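Local atomic coordinates of probable glutathione S-transferase GSTU1 (Oryza sativa, PDB entry 1OYJ), a protein that conjugates reduced glutathione to a wide range of exogenous and endogenous hydrophobic electrophiles, as a tau-class plant glutathione transferase. Residues Arg193-Ala196 against Trp197-Cys201. Numbering follows the deposited sequence.
Sequences RLAA and WARRC
Leu194 and Trp197 run side by side from one flank of helix 192-201, and Leu194 CD1 touches the rim of the indole's benzene ring at Trp197 CE3, 3.8 Å away, from the side of the ring plane away from Cys201 SG. Both side chains set CG anti to the backbone N (chi1 -170° in Leu194, 168° in Trp197), so both leave the helix on the same flank. Leu194 O lies at the edge of the indole, near its plane, while Cys201 SG sits over a face, offset toward the rim. Beyond the helix, Leu194 meets Leu141 and Trp197 meets Leu148, both on helix 127-148, while Phe154 packs edge-to-face with the indole and Asp166 OD1 accepts a hydrogen bond from its NE1.

The backbone bonds are the regular i to i+4 set: Ala198 N to Leu194 O at 2.8 Å and Arg200 N to Ala196 O at 2.9 Å, with Trp197 N to Arg193 O and Arg199 N to Ala195 O completing the turn.

On the outer side, two arginines fold back over the preceding turn. Arg199, bent at chi3 (-53°), has Ala196 CA over one guanidinium face, offset toward the rim on the NH2 side, with NH2 3.5 Å from that carbon. Ala196 O, already the acceptor of Arg200 N, lies over one face of the Arg200 guanidinium, offset toward the rim and 3.7 Å from Arg200 NH2. Arg199 NH1 forms a salt bridge with Glu188, and Arg200 NH1 bonds to Glu152 O.

The helix is thus two-sided: the leucine-tryptophan flank packs apolar surface into the all-helical C-terminal domain with its buried indole N-H satisfied, whereas the small side chains of Ala195 and Ala196 are consistent with the arginines lying close to the backbone while reaching polar partners elsewhere in the domain.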
loop_
_atom_site.group_PDB
_atom_site.type_symbol
_atom_site.label_atom_id
_atom_site.label_comp_id
_atom_site.label_asym_id
_atom_site.label_seq_id
_atom_site.Cartn_x
_atom_site.Cartn_y
_atom_site.Cartn_z
ATOM N N ARG A 193 24.869 -8.617 -4.193
ATOM C CA ARG A 193 24.536 -8.405 -2.793
ATOM C C ARG A 193 23.090 -8.785 -2.478
ATOM O O ARG A 193 22.821 -9.235 -1.357
ATOM C CB ARG A 193 24.825 -6.987 -2.323
ATOM C CG ARG A 193 26.313 -6.732 -2.039
ATOM C CD ARG A 193 26.542 -5.333 -1.678
ATOM N NE ARG A 193 26.536 -4.594 -2.926
ATOM C CZ ARG A 193 25.693 -3.678 -3.273
ATOM N NH1 ARG A 193 25.819 -3.166 -4.463
ATOM N NH2 ARG A 193 24.739 -3.301 -2.467
ATOM N N LEU A 194 22.209 -8.704 -3.473
ATOM C CA LEU A 194 20.854 -9.161 -3.226
ATOM C C LEU A 194 20.814 -10.697 -3.185
ATOM O O LEU A 194 20.147 -11.293 -2.358
ATOM C CB LEU A 194 19.911 -8.634 -4.282
ATOM C CG LEU A 194 18.437 -8.837 -4.022
ATOM C CD1 LEU A 194 17.995 -7.979 -2.762
ATOM C CD2 LEU A 194 17.583 -8.495 -5.200
ATOM N N ALA A 195 21.609 -11.304 -4.040
ATOM C CA ALA A 195 21.730 -12.743 -4.046
ATOM C C ALA A 195 22.277 -13.298 -2.702
ATOM O O ALA A 195 21.797 -14.296 -2.223
ATOM C CB ALA A 195 22.627 -13.192 -5.233
ATOM N N ALA A 196 23.244 -12.581 -2.117
ATOM C CA ALA A 196 23.846 -12.939 -0.854
ATOM C C ALA A 196 22.801 -12.778 0.231
ATOM O O ALA A 196 22.679 -13.648 1.089
ATOM C CB ALA A 196 25.050 -12.000 -0.554
ATOM N N TRP A 197 22.041 -11.682 0.142
ATOM C CA TRP A 197 20.928 -11.490 1.085
ATOM C C TRP A 197 19.911 -12.666 0.976
ATOM O O TRP A 197 19.476 -13.225 2.023
ATOM C CB TRP A 197 20.229 -10.139 0.890
ATOM C CG TRP A 197 18.945 -9.983 1.605
ATOM C CD1 TRP A 197 18.737 -9.529 2.864
ATOM C CD2 TRP A 197 17.673 -10.260 1.072
ATOM N NE1 TRP A 197 17.395 -9.569 3.148
ATOM C CE2 TRP A 197 16.730 -9.954 2.039
ATOM C CE3 TRP A 197 17.245 -10.654 -0.177
ATOM C CZ2 TRP A 197 15.384 -10.151 1.854
ATOM C CZ3 TRP A 197 15.943 -10.779 -0.402
ATOM C CH2 TRP A 197 14.993 -10.523 0.614
ATOM N N ALA A 198 19.597 -13.065 -0.249
ATOM C CA ALA A 198 18.640 -14.176 -0.425
ATOM C C ALA A 198 19.222 -15.473 0.203
ATOM O O ALA A 198 18.546 -16.207 0.907
ATOM C CB ALA A 198 18.283 -14.367 -1.906
ATOM N N ARG A 199 20.543 -15.691 0.071
ATOM C CA ARG A 199 21.148 -16.926 0.643
ATOM C C ARG A 199 21.105 -16.876 2.192
ATOM O O ARG A 199 20.786 -17.857 2.867
ATOM C CB ARG A 199 22.595 -17.124 0.166
ATOM C CG ARG A 199 22.721 -17.585 -1.234
ATOM C CD ARG A 199 24.120 -17.936 -1.654
ATOM N NE ARG A 199 25.118 -16.889 -1.418
ATOM C CZ ARG A 199 25.446 -15.956 -2.303
ATOM N NH1 ARG A 199 24.825 -15.878 -3.452
ATOM N NH2 ARG A 199 26.395 -15.100 -2.041
ATOM N N ARG A 200 21.408 -15.714 2.758
ATOM C CA ARG A 200 21.377 -15.498 4.231
ATOM C C ARG A 200 19.934 -15.765 4.768
ATOM O O ARG A 200 19.706 -16.551 5.642
ATOM C CB ARG A 200 21.761 -14.030 4.470
ATOM C CG ARG A 200 21.696 -13.373 5.878
ATOM C CD ARG A 200 22.459 -11.923 5.896
ATOM N NE ARG A 200 23.535 -11.870 4.917
ATOM C CZ ARG A 200 23.661 -11.054 3.867
ATOM N NH1 ARG A 200 22.892 -10.009 3.639
ATOM N NH2 ARG A 200 24.712 -11.243 3.059
ATOM N N CYS A 201 18.960 -15.109 4.150
ATOM C CA CYS A 201 17.596 -15.319 4.539
ATOM C C CYS A 201 17.217 -16.821 4.441
ATOM O O CYS A 201 16.464 -17.329 5.279
ATOM C CB CYS A 201 16.651 -14.439 3.738
ATOM S SG CYS A 201 16.823 -12.653 4.140
#